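Local structure of polyketide synthase associated protein 5 (Mycobacterium tuberculosis, 1Q9J) at residues P161-M164 with E165-L168; L139-R142 with Y143-V147; G324-F327 with G328-F331; R234-L237 with N238-V241; N297-I300 with V301-A304. The protein probably catalyses the transfer of mycocerosic acids from mycocerosic acid synthase onto phthiocerol and related diols, the final step of dimycocerosate ester synthesis. All blocks are in the same frame, centred on the assembly; numbering follows the deposited sequence.

Contact 1 (P161-M164 with E165-L168); sequences PLSM and EAVL
Leu162 lies against Ala166 and Val167 where an extended approach turns into the first coil of helix 164-170. The apolar part of the contact starts at Leu162 CB, which is 3.8 Å from Ala166 CB and nearly as close to Val167 CG2. The two branches of the leucine divide the work, CD1 reaching the valine methyl and CD2 the alanine methyl, while the Leu162 and Val167 side chains cross at about a right angle. A short alanine suits this place because it lets the leucine lie close to the helix. Met164 takes another direction: its CG stands anti to the backbone N (chi1 -176°), which carries the sulfur away from this turn, and its CG only grazes Leu168 CG.

The polar part is mostly backbone. Ser163 O accepts two N-H groups: Val167 N at 3.0 Å, nearly in line with the carbonyl, and Ala166 N at 2.8 Å, from above the carbonyl plane. One residue further along, Leu168 N bonds to Met164 O at 3.0 Å. Ser163 OG lies 3.4 Å from Ala166 CB, a small polar group fitting beside a small methyl. Glu165 OE1 is hydrogen-bonded to Ser11 OG, tying the new helix to the N-terminal part of the chain.

Ser163 thus occupies the N-cap of helix 164-170, with Leu162 packed on the first turn. The Met164 side chain is about 7 Å from that of Asp128, which probably helps organise the active site, so this helix start belongs to its surroundings.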
loop_
_atom_site.group_PDB
_atom_site.type_symbol
_atom_site.label_atom_id
_atom_site.label_comp_id
_atom_site.label_asym_id
_atom_site.label_seq_id
_atom_site.Cartn_x
_atom_site.Cartn_y
_atom_site.Cartn_z
ATOM N N PRO A 161 14.214 0.980 -11.636
ATOM C CA PRO A 161 13.993 1.882 -10.501
ATOM C C PRO A 161 14.883 1.543 -9.317
ATOM O O PRO A 161 15.214 0.384 -9.109
ATOM C CB PRO A 161 12.494 1.752 -10.196
ATOM C CG PRO A 161 12.016 0.596 -11.018
ATOM C CD PRO A 161 12.953 0.452 -12.170
ATOM N N LEU A 162 15.298 2.549 -8.552
ATOM C CA LEU A 162 16.197 2.324 -7.420
ATOM C C LEU A 162 15.554 1.730 -6.179
ATOM O O LEU A 162 14.350 1.870 -5.938
ATOM C CB LEU A 162 16.851 3.646 -7.029
ATOM C CG LEU A 162 17.581 4.416 -8.118
ATOM C CD1 LEU A 162 17.745 5.858 -7.709
ATOM C CD2 LEU A 162 18.889 3.758 -8.383
ATOM N N SER A 163 16.381 1.052 -5.397
ATOM C CA SER A 163 15.947 0.489 -4.126
ATOM C C SER A 163 16.166 1.631 -3.119
ATOM O O SER A 163 16.935 2.571 -3.379
ATOM C CB SER A 163 16.816 -0.702 -3.728
ATOM O OG SER A 163 18.176 -0.334 -3.615
ATOM N N MET A 164 15.493 1.557 -1.975
ATOM C CA MET A 164 15.630 2.596 -0.961
ATOM C C MET A 164 17.092 2.816 -0.568
ATOM O O MET A 164 17.559 3.958 -0.547
ATOM C CB MET A 164 14.814 2.249 0.281
ATOM C CG MET A 164 14.823 3.334 1.349
ATOM S SD MET A 164 13.850 2.861 2.789
ATOM C CE MET A 164 12.388 3.810 2.501
ATOM N N GLU A 165 17.827 1.750 -0.260
ATOM C CA GLU A 165 19.221 1.961 0.101
ATOM C C GLU A 165 20.024 2.550 -1.052
ATOM O O GLU A 165 21.125 3.048 -0.853
ATOM C CB GLU A 165 19.898 0.682 0.597
ATOM C CG GLU A 165 19.244 -0.597 0.197
ATOM C CD GLU A 165 18.002 -0.897 1.002
ATOM O OE1 GLU A 165 16.890 -0.654 0.476
ATOM O OE2 GLU A 165 18.137 -1.376 2.161
ATOM N N ALA A 166 19.487 2.491 -2.265
ATOM C CA ALA A 166 20.203 3.075 -3.386
ATOM C C ALA A 166 19.953 4.586 -3.320
ATOM O O ALA A 166 20.881 5.393 -3.423
ATOM C CB ALA A 166 19.688 2.519 -4.688
ATOM N N VAL A 167 18.693 4.956 -3.113
ATOM C CA VAL A 167 18.302 6.352 -3.035
ATOM C C VAL A 167 19.035 7.108 -1.924
ATOM O O VAL A 167 19.424 8.269 -2.090
ATOM C CB VAL A 167 16.778 6.463 -2.845
ATOM C CG1 VAL A 167 16.390 7.869 -2.395
ATOM C CG2 VAL A 167 16.092 6.120 -4.156
ATOM N N LEU A 168 19.234 6.440 -0.795
ATOM C CA LEU A 168 19.937 7.055 0.316
ATOM C C LEU A 168 21.415 7.191 -0.031
ATOM O O LEU A 168 22.040 8.235 0.197
ATOM C CB LEU A 168 19.769 6.223 1.593
ATOM C CG LEU A 168 18.316 6.041 2.068
ATOM C CD1 LEU A 168 18.323 5.409 3.433
ATOM C CD2 LEU A 168 17.578 7.357 2.091
#

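Contact 2 (L139-R142 with Y143-V147); sequences LFSR and YTDAV
Thr144 folds back on Phe140 O and bonds to it twice, with its backbone N at 3.1 Å and its hydroxyl OG1 at 3.0 Å. The two donors reach the oxygen from opposite faces of the carbonyl plane. The hydroxyl can do this because OG1 stands anti to its own carbonyl carbon (chi1 -61°), pointing back down the helix, a common way for a buried threonine to satisfy its hydroxyl.

The tightly packed side of this turn of helix 129-148 is built from large groups. Tyr143 N bonds to Leu139 O at 2.9 Å, and the tyrosine ring receives Val147 CG2 over one face, displaced toward the rim. Leu139 and Phe140 pack on Leu118 of strand 117-123, whereas Tyr143 touches Leu39 of helix 36-49. Arg142 is buried too, its long chain lying along helix 36-49.

The more exposed side carries Ser141, Asp145 and Ala146. Asp145 N bonds to Ser141 O at 3.3 Å. Ala146 is the loosest member, making few contacts here and bonding only weakly through its N to Arg142 O. Arg354, from a loop, touches both Ser141 and Thr144.

The chemistry of this turn implies that several buried polar groups have named partners: the Thr144 hydroxyl has Phe140 O, Arg142 NH1 has a salt bridge with Glu138, and Tyr143 OH is hydrogen-bonded to Asp35 N. Towards the exposed side Asp145 OD1 forms a salt bridge with Arg354. These two ion pairs probably favour the charged forms of Arg142 and Asp145.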
loop_
_atom_site.group_PDB
_atom_site.type_symbol
_atom_site.label_atom_id
_atom_site.label_comp_id
_atom_site.label_asym_id
_atom_site.label_seq_id
_atom_site.Cartn_x
_atom_site.Cartn_y
_atom_site.Cartn_z
ATOM N N LEU A 139 -1.740 2.952 -16.785
ATOM C CA LEU A 139 -2.486 1.975 -17.571
ATOM C C LEU A 139 -3.792 2.579 -18.119
ATOM O O LEU A 139 -4.007 2.601 -19.335
ATOM C CB LEU A 139 -2.818 0.739 -16.718
ATOM C CG LEU A 139 -3.788 -0.282 -17.355
ATOM C CD1 LEU A 139 -3.090 -1.033 -18.481
ATOM C CD2 LEU A 139 -4.261 -1.253 -16.289
ATOM N N PHE A 140 -4.655 3.063 -17.226
ATOM C CA PHE A 140 -5.911 3.661 -17.646
ATOM C C PHE A 140 -5.692 4.913 -18.507
ATOM O O PHE A 140 -6.533 5.257 -19.348
ATOM C CB PHE A 140 -6.757 4.061 -16.452
ATOM C CG PHE A 140 -7.481 2.926 -15.785
ATOM C CD1 PHE A 140 -6.827 2.106 -14.872
ATOM C CD2 PHE A 140 -8.854 2.767 -15.960
ATOM C CE1 PHE A 140 -7.537 1.145 -14.113
ATOM C CE2 PHE A 140 -9.582 1.808 -15.212
ATOM C CZ PHE A 140 -8.921 1.004 -14.286
ATOM N N SER A 141 -4.581 5.609 -18.297
ATOM C CA SER A 141 -4.313 6.791 -19.091
ATOM C C SER A 141 -4.043 6.349 -20.522
ATOM O O SER A 141 -4.424 7.018 -21.468
ATOM C CB SER A 141 -3.101 7.551 -18.538
ATOM O OG SER A 141 -2.586 8.475 -19.506
ATOM N N ARG A 142 -3.399 5.201 -20.673
ATOM C CA ARG A 142 -3.082 4.693 -21.998
ATOM C C ARG A 142 -4.290 4.029 -22.637
ATOM O O ARG A 142 -4.443 4.048 -23.855
ATOM C CB ARG A 142 -1.928 3.700 -21.924
ATOM C CG ARG A 142 -0.795 4.168 -21.026
ATOM C CD ARG A 142 0.480 3.392 -21.274
ATOM N NE ARG A 142 1.237 3.999 -22.348
ATOM C CZ ARG A 142 2.456 4.500 -22.207
ATOM N NH1 ARG A 142 3.065 4.456 -21.029
ATOM N NH2 ARG A 142 3.058 5.068 -23.248
ATOM N N TYR A 143 -5.145 3.427 -21.822
ATOM C CA TYR A 143 -6.334 2.790 -22.359
ATOM C C TYR A 143 -7.205 3.869 -22.990
ATOM O O TYR A 143 -7.650 3.729 -24.123
ATOM C CB TYR A 143 -7.102 2.085 -21.251
ATOM C CG TYR A 143 -8.421 1.531 -21.723
ATOM C CD1 TYR A 143 -8.477 0.453 -22.606
ATOM C CD2 TYR A 143 -9.618 2.093 -21.296
ATOM C CE1 TYR A 143 -9.704 -0.051 -23.046
ATOM C CE2 TYR A 143 -10.843 1.601 -21.726
ATOM C CZ TYR A 143 -10.879 0.529 -22.598
ATOM O OH TYR A 143 -12.094 0.032 -22.993
ATOM N N THR A 144 -7.447 4.941 -22.241
ATOM C CA THR A 144 -8.241 6.057 -22.739
ATOM C C THR A 144 -7.633 6.580 -24.052
ATOM O O THR A 144 -8.356 6.897 -24.992
ATOM C CB THR A 144 -8.307 7.199 -21.694
ATOM O OG1 THR A 144 -8.928 6.716 -20.500
ATOM C CG2 THR A 144 -9.111 8.373 -22.223
ATOM N N ASP A 145 -6.308 6.658 -24.122
ATOM C CA ASP A 145 -5.655 7.119 -25.338
ATOM C C ASP A 145 -5.693 6.026 -26.391
ATOM O O ASP A 145 -5.500 6.288 -27.575
ATOM C CB ASP A 145 -4.191 7.495 -25.077
ATOM C CG ASP A 145 -4.045 8.727 -24.208
ATOM O OD1 ASP A 145 -4.774 9.718 -24.445
ATOM O OD2 ASP A 145 -3.185 8.707 -23.300
ATOM N N ALA A 146 -5.926 4.795 -25.956
ATOM C CA ALA A 146 -5.976 3.656 -26.870
ATOM C C ALA A 146 -7.351 3.523 -27.520
ATOM O O ALA A 146 -7.462 3.103 -28.670
ATOM C CB ALA A 146 -5.633 2.378 -26.116
ATOM N N VAL A 147 -8.392 3.879 -26.771
ATOM C CA VAL A 147 -9.765 3.817 -27.261
ATOM C C VAL A 147 -10.090 5.122 -27.983
ATOM O O VAL A 147 -10.684 5.114 -29.059
ATOM C CB VAL A 147 -10.769 3.605 -26.091
ATOM C CG1 VAL A 147 -12.199 3.852 -26.558
ATOM C CG2 VAL A 147 -10.638 2.187 -25.542
#

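Contact 3 (G324-F327 with G328-F331); sequences GLHF and GTAF
Thr329 meets both Leu325 and His326 at the start of a 3-10 turn that follows an extended run of chain, in the loop between helix 319-322 and strand 342-345. Its CG2 methyl sits over one face of the His326 ring, 4.0 Å from the centroid and 20° off the ring normal, a CH-pi contact displaced toward the rim. The imidazole faces this methyl because His326 CG is placed between the backbone N and the carbonyl carbon (chi1 57°), which swings the ring back over the turn. Gly328, without a side chain, leaves room beneath it: His326 CD2 is 3.4 Å from Gly328 CA.

From another direction Leu325 reaches the same methyl, its CD2 lying 3.6 Å from Thr329 CG2, with the two side chains at about a right angle. The threonine therefore offers an apolar branch to two neighbours and keeps its hydroxyl for the backbone.

Phe327 turns the other way, and Ala330 CB lies over one face of its ring, 4.3 Å above the plane and toward the rim. This ring packs on Phe343 and Thr345 of strand 342-345, while His326 rests on helix 12-19. The turn thereby bridges two parts of the fold, and Gly328 is about 6 Å from the side chain of His124, the probable proton acceptor. The start of the turn is tied by Thr329 OG1, which donates to His326 O at 3.1 Å, nearly straight on to the carbonyl.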
loop_
_atom_site.group_PDB
_atom_site.type_symbol
_atom_site.label_atom_id
_atom_site.label_comp_id
_atom_site.label_asym_id
_atom_site.label_seq_id
_atom_site.Cartn_x
_atom_site.Cartn_y
_atom_site.Cartn_z
ATOM N N GLY A 324 17.094 3.363 9.000
ATOM C CA GLY A 324 16.874 2.446 7.904
ATOM C C GLY A 324 15.486 1.833 7.898
ATOM O O GLY A 324 15.181 1.002 7.049
ATOM N N LEU A 325 14.638 2.240 8.832
ATOM C CA LEU A 325 13.298 1.686 8.912
ATOM C C LEU A 325 12.432 1.941 7.678
ATOM O O LEU A 325 12.272 3.077 7.236
ATOM C CB LEU A 325 12.579 2.227 10.156
ATOM C CG LEU A 325 12.084 1.217 11.206
ATOM C CD1 LEU A 325 11.235 1.947 12.252
ATOM C CD2 LEU A 325 11.243 0.113 10.534
ATOM N N HIS A 326 11.868 0.875 7.120
ATOM C CA HIS A 326 10.979 1.004 5.966
ATOM C C HIS A 326 9.636 0.404 6.359
ATOM O O HIS A 326 9.548 -0.375 7.306
ATOM C CB HIS A 326 11.546 0.275 4.737
ATOM C CG HIS A 326 11.817 -1.182 4.961
ATOM N ND1 HIS A 326 12.815 -1.632 5.798
ATOM C CD2 HIS A 326 11.217 -2.288 4.462
ATOM C CE1 HIS A 326 12.817 -2.954 5.806
ATOM N NE2 HIS A 326 11.857 -3.377 5.004
ATOM N N PHE A 327 8.589 0.747 5.626
ATOM C CA PHE A 327 7.282 0.220 5.971
ATOM C C PHE A 327 7.113 -1.248 5.587
ATOM O O PHE A 327 6.124 -1.876 5.952
ATOM C CB PHE A 327 6.183 1.076 5.339
ATOM C CG PHE A 327 4.817 0.871 5.955
ATOM C CD1 PHE A 327 4.648 0.849 7.343
ATOM C CD2 PHE A 327 3.693 0.746 5.147
ATOM C CE1 PHE A 327 3.371 0.710 7.914
ATOM C CE2 PHE A 327 2.417 0.608 5.714
ATOM C CZ PHE A 327 2.259 0.592 7.102
ATOM N N GLY A 328 8.071 -1.807 4.859
ATOM C CA GLY A 328 7.947 -3.209 4.517
ATOM C C GLY A 328 7.898 -4.056 5.786
ATOM O O GLY A 328 7.299 -5.135 5.805
ATOM N N THR A 329 8.527 -3.563 6.851
ATOM C CA THR A 329 8.570 -4.279 8.128
ATOM C C THR A 329 7.183 -4.711 8.613
ATOM O O THR A 329 7.050 -5.607 9.449
ATOM C CB THR A 329 9.226 -3.414 9.243
ATOM O OG1 THR A 329 8.404 -2.271 9.527
ATOM C CG2 THR A 329 10.604 -2.941 8.810
ATOM N N ALA A 330 6.152 -4.063 8.081
ATOM C CA ALA A 330 4.779 -4.374 8.443
ATOM C C ALA A 330 4.477 -5.854 8.253
ATOM O O ALA A 330 3.754 -6.440 9.048
ATOM C CB ALA A 330 3.821 -3.541 7.605
ATOM N N PHE A 331 5.030 -6.445 7.198
ATOM C CA PHE A 331 4.813 -7.852 6.897
ATOM C C PHE A 331 5.603 -8.777 7.802
ATOM O O PHE A 331 5.669 -9.977 7.569
ATOM C CB PHE A 331 5.168 -8.145 5.440
ATOM C CG PHE A 331 4.220 -7.537 4.462
ATOM C CD1 PHE A 331 4.411 -6.243 3.999
ATOM C CD2 PHE A 331 3.113 -8.247 4.029
ATOM C CE1 PHE A 331 3.504 -5.659 3.114
ATOM C CE2 PHE A 331 2.200 -7.678 3.145
ATOM C CZ PHE A 331 2.398 -6.380 2.688
#

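Contact 4 (R234-L237 with N238-V241); sequences RLSL and NAVV
Asn238 follows the Ser236 cap in the first turn of helix 237-253, its ND2 4.2 Å from Ser236 OG. The side chain also touches the loop residues Asp346 and Thr348, so a polar group suits this partly exposed place.

Ala239 comes next and meets Ser236, the N-cap residue. Its N-H donates to Ser236 OG at 3.2 Å with an angle of 153° at the hydrogen. The serine oxygen can accept there because it is rotated between its own backbone N and carbonyl carbon (chi1 61°), which tips it over the helix start. The alanine methyl lies beside this OG, and Leu235 CD2 approaches Ala239 CB at 4.4 Å; the small methyl fits between the cap and the leucine.

Val240 gives the first regular helical bond, its N donating to Ser236 O at 2.9 Å in an almost straight line. Its CG2 stands anti to its carbonyl carbon, directed back toward the preceding loop, and comes within 4.4 Å of Leu235 CB.

Val241 continues the helix, and its side chain packs on Cys381 of strand 378-384. Leu237 itself points elsewhere, onto Leu226 and Met227 of helix 220-230.

What follows chemically is a division of labour at this helix start: Ser236 satisfies two amide hydrogens, one with its hydroxyl and one with its carbonyl, while Leu235 just ahead of the cap covers the first turn with hydrocarbon.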
loop_
_atom_site.group_PDB
_atom_site.type_symbol
_atom_site.label_atom_id
_atom_site.label_comp_id
_atom_site.label_asym_id
_atom_site.label_seq_id
_atom_site.Cartn_x
_atom_site.Cartn_y
_atom_site.Cartn_z
ATOM N N ARG A 234 -7.564 21.500 13.626
ATOM C CA ARG A 234 -6.262 21.534 12.975
ATOM C C ARG A 234 -5.756 20.101 12.867
ATOM O O ARG A 234 -4.663 19.778 13.335
ATOM C CB ARG A 234 -5.271 22.380 13.786
ATOM C CG ARG A 234 -5.774 23.775 14.141
ATOM C CD ARG A 234 -4.698 24.585 14.846
ATOM N NE ARG A 234 -5.258 25.752 15.524
ATOM C CZ ARG A 234 -4.533 26.700 16.111
ATOM N NH1 ARG A 234 -3.203 26.631 16.105
ATOM N NH2 ARG A 234 -5.143 27.716 16.703
ATOM N N LEU A 235 -6.581 19.247 12.265
ATOM C CA LEU A 235 -6.258 17.840 12.063
ATOM C C LEU A 235 -6.745 17.403 10.692
ATOM O O LEU A 235 -7.266 18.215 9.925
ATOM C CB LEU A 235 -6.909 16.975 13.147
ATOM C CG LEU A 235 -6.351 17.182 14.554
ATOM C CD1 LEU A 235 -7.092 16.294 15.538
ATOM C CD2 LEU A 235 -4.869 16.870 14.575
ATOM N N SER A 236 -6.572 16.116 10.399
ATOM C CA SER A 236 -6.963 15.521 9.120
ATOM C C SER A 236 -7.630 14.173 9.362
ATOM O O SER A 236 -7.417 13.551 10.402
ATOM C CB SER A 236 -5.727 15.288 8.262
ATOM O OG SER A 236 -4.860 14.389 8.932
ATOM N N LEU A 237 -8.421 13.721 8.392
ATOM C CA LEU A 237 -9.109 12.439 8.494
ATOM C C LEU A 237 -8.165 11.346 8.966
ATOM O O LEU A 237 -8.439 10.647 9.943
ATOM C CB LEU A 237 -9.690 12.038 7.138
ATOM C CG LEU A 237 -11.037 12.653 6.771
ATOM C CD1 LEU A 237 -11.362 12.380 5.305
ATOM C CD2 LEU A 237 -12.103 12.065 7.684
ATOM N N ASN A 238 -7.048 11.211 8.259
ATOM C CA ASN A 238 -6.034 10.207 8.568
ATOM C C ASN A 238 -5.569 10.313 10.008
ATOM O O ASN A 238 -5.449 9.306 10.712
ATOM C CB ASN A 238 -4.842 10.388 7.629
ATOM C CG ASN A 238 -5.270 10.553 6.183
ATOM O OD1 ASN A 238 -5.706 9.597 5.535
ATOM N ND2 ASN A 238 -5.165 11.779 5.671
ATOM N N ALA A 239 -5.300 11.542 10.434
ATOM C CA ALA A 239 -4.832 11.800 11.789
ATOM C C ALA A 239 -5.844 11.305 12.810
ATOM O O ALA A 239 -5.491 10.606 13.765
ATOM C CB ALA A 239 -4.586 13.278 11.972
ATOM N N VAL A 240 -7.104 11.671 12.607
ATOM C CA VAL A 240 -8.162 11.252 13.512
ATOM C C VAL A 240 -8.317 9.738 13.436
ATOM O O VAL A 240 -8.230 9.039 14.449
ATOM C CB VAL A 240 -9.501 11.887 13.137
ATOM C CG1 VAL A 240 -10.506 11.652 14.248
ATOM C CG2 VAL A 240 -9.318 13.362 12.882
ATOM N N VAL A 241 -8.550 9.247 12.221
ATOM C CA VAL A 241 -8.717 7.822 11.976
ATOM C C VAL A 241 -7.731 6.987 12.781
ATOM O O VAL A 241 -8.101 5.957 13.346
ATOM C CB VAL A 241 -8.540 7.468 10.476
ATOM C CG1 VAL A 241 -8.551 5.952 10.298
ATOM C CG2 VAL A 241 -9.666 8.084 9.650
#

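Contact 5 (N297-I300 with V301-A304); sequences NTDI and VDLA
Asp299 reaches across to Asp302 and Val301 as the N-cap of helix 300-317. Its CB begins the contact, 3.9 Å from Asp302 CB. From there CG stands anti to the backbone N (chi1 179°), which carries the carboxylate over the first turn, where CG is 3.9 Å from Val301 N. At the tip OD1 accepts the amide hydrogen of Asp302 N at 3.3 Å; the donor meets it on the anti side, 18° out of the carboxylate plane. The same oxygen touches Val301 CB at 3.5 Å and is hydrogen-bonded to Tyr417 OH, a link to the C-terminal end of the chain.

The backbone completes the turn: Leu303 N bonds to Asp299 O at 2.9 Å, and Ala304 N to Ile300 O at 2.8 Å. Ahead of the cap, Thr298 CG2 approaches Leu303 CB, while Ile300 and Leu303 pack on helix 237-253.

Aspartate suits this N-cap, probably because a carboxylate is favourably placed beside the amide hydrogens and the positive end of the helix dipole. That setting, with the tyrosine hydroxyl, probably favours the ionised form and helps offset Asp302 OD1, a like charge 3.9 Å from Asp299 OD1.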
loop_
_atom_site.group_PDB
_atom_site.type_symbol
_atom_site.label_atom_id
_atom_site.label_comp_id
_atom_site.label_asym_id
_atom_site.label_seq_id
_atom_site.Cartn_x
_atom_site.Cartn_y
_atom_site.Cartn_z
ATOM N N ASN A 297 -9.262 7.984 29.977
ATOM C CA ASN A 297 -9.635 9.380 29.761
ATOM C C ASN A 297 -9.009 10.008 28.522
ATOM O O ASN A 297 -9.414 11.100 28.107
ATOM C CB ASN A 297 -9.269 10.230 30.980
ATOM C CG ASN A 297 -10.237 10.046 32.128
ATOM O OD1 ASN A 297 -11.454 10.136 31.947
ATOM N ND2 ASN A 297 -9.704 9.801 33.322
ATOM N N THR A 298 -8.020 9.335 27.940
ATOM C CA THR A 298 -7.351 9.851 26.751
ATOM C C THR A 298 -8.346 10.404 25.743
ATOM O O THR A 298 -9.333 9.752 25.403
ATOM C CB THR A 298 -6.519 8.773 26.079
ATOM O OG1 THR A 298 -5.461 8.379 26.959
ATOM C CG2 THR A 298 -5.924 9.302 24.785
ATOM N N ASP A 299 -8.078 11.616 25.272
ATOM C CA ASP A 299 -8.960 12.278 24.321
ATOM C C ASP A 299 -8.512 12.130 22.870
ATOM O O ASP A 299 -7.320 12.140 22.566
ATOM C CB ASP A 299 -9.086 13.757 24.688
ATOM C CG ASP A 299 -9.969 14.521 23.732
ATOM O OD1 ASP A 299 -9.418 15.220 22.856
ATOM O OD2 ASP A 299 -11.210 14.416 23.852
ATOM N N ILE A 300 -9.487 11.990 21.979
ATOM C CA ILE A 300 -9.230 11.833 20.555
ATOM C C ILE A 300 -8.253 12.868 20.026
ATOM O O ILE A 300 -7.145 12.524 19.618
ATOM C CB ILE A 300 -10.564 11.894 19.753
ATOM C CG1 ILE A 300 -11.105 10.476 19.566
ATOM C CG2 ILE A 300 -10.377 12.566 18.401
ATOM C CD1 ILE A 300 -10.229 9.597 18.708
ATOM N N VAL A 301 -8.658 14.134 20.041
ATOM C CA VAL A 301 -7.806 15.204 19.550
ATOM C C VAL A 301 -6.451 15.200 20.251
ATOM O O VAL A 301 -5.426 15.393 19.613
ATOM C CB VAL A 301 -8.475 16.565 19.744
ATOM C CG1 VAL A 301 -7.720 17.625 18.964
ATOM C CG2 VAL A 301 -9.918 16.493 19.294
ATOM N N ASP A 302 -6.441 14.975 21.557
ATOM C CA ASP A 302 -5.184 14.952 22.285
ATOM C C ASP A 302 -4.225 13.955 21.652
ATOM O O ASP A 302 -3.072 14.283 21.367
ATOM C CB ASP A 302 -5.418 14.586 23.753
ATOM C CG ASP A 302 -5.364 15.797 24.679
ATOM O OD1 ASP A 302 -6.216 16.703 24.531
ATOM O OD2 ASP A 302 -4.468 15.834 25.558
ATOM N N LEU A 303 -4.716 12.740 21.425
ATOM C CA LEU A 303 -3.923 11.661 20.822
ATOM C C LEU A 303 -3.563 11.996 19.371
ATOM O O LEU A 303 -2.400 11.954 18.987
ATOM C CB LEU A 303 -4.719 10.348 20.873
ATOM C CG LEU A 303 -4.031 9.063 20.436
ATOM C CD1 LEU A 303 -2.868 8.770 21.352
ATOM C CD2 LEU A 303 -5.034 7.922 20.454
ATOM N N ALA A 304 -4.577 12.331 18.580
ATOM C CA ALA A 304 -4.381 12.675 17.185
ATOM C C ALA A 304 -3.281 13.716 17.000
ATOM O O ALA A 304 -2.361 13.529 16.197
ATOM C CB ALA A 304 -5.679 13.189 16.594
#

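Overall arrangement
Contact 2 lies mid-helix and is the most buried, whereas contacts 1, 4 and 5 are helix starts and contact 3 is a 3-10 turn in a loop, all partly buried. Contacts 4 and 5 hold neighbouring helices together: Leu235 CD1 lies 3.6 Å from Ala304 CB. Their caps differ, a neutral hydroxyl in contact 4 and a carboxylate in contact 5, which sits farthest from the chain centre. Contacts 1 and 3 also touch, through Met164 SD and His326 CB, near His124, the probable proton acceptor, and Asp128, which probably helps organise the active site. Contact 2 sends charged groups to Glu138 and Arg354, whereas contact 3 is carried by ring-methyl packing and backbone-directed bonds.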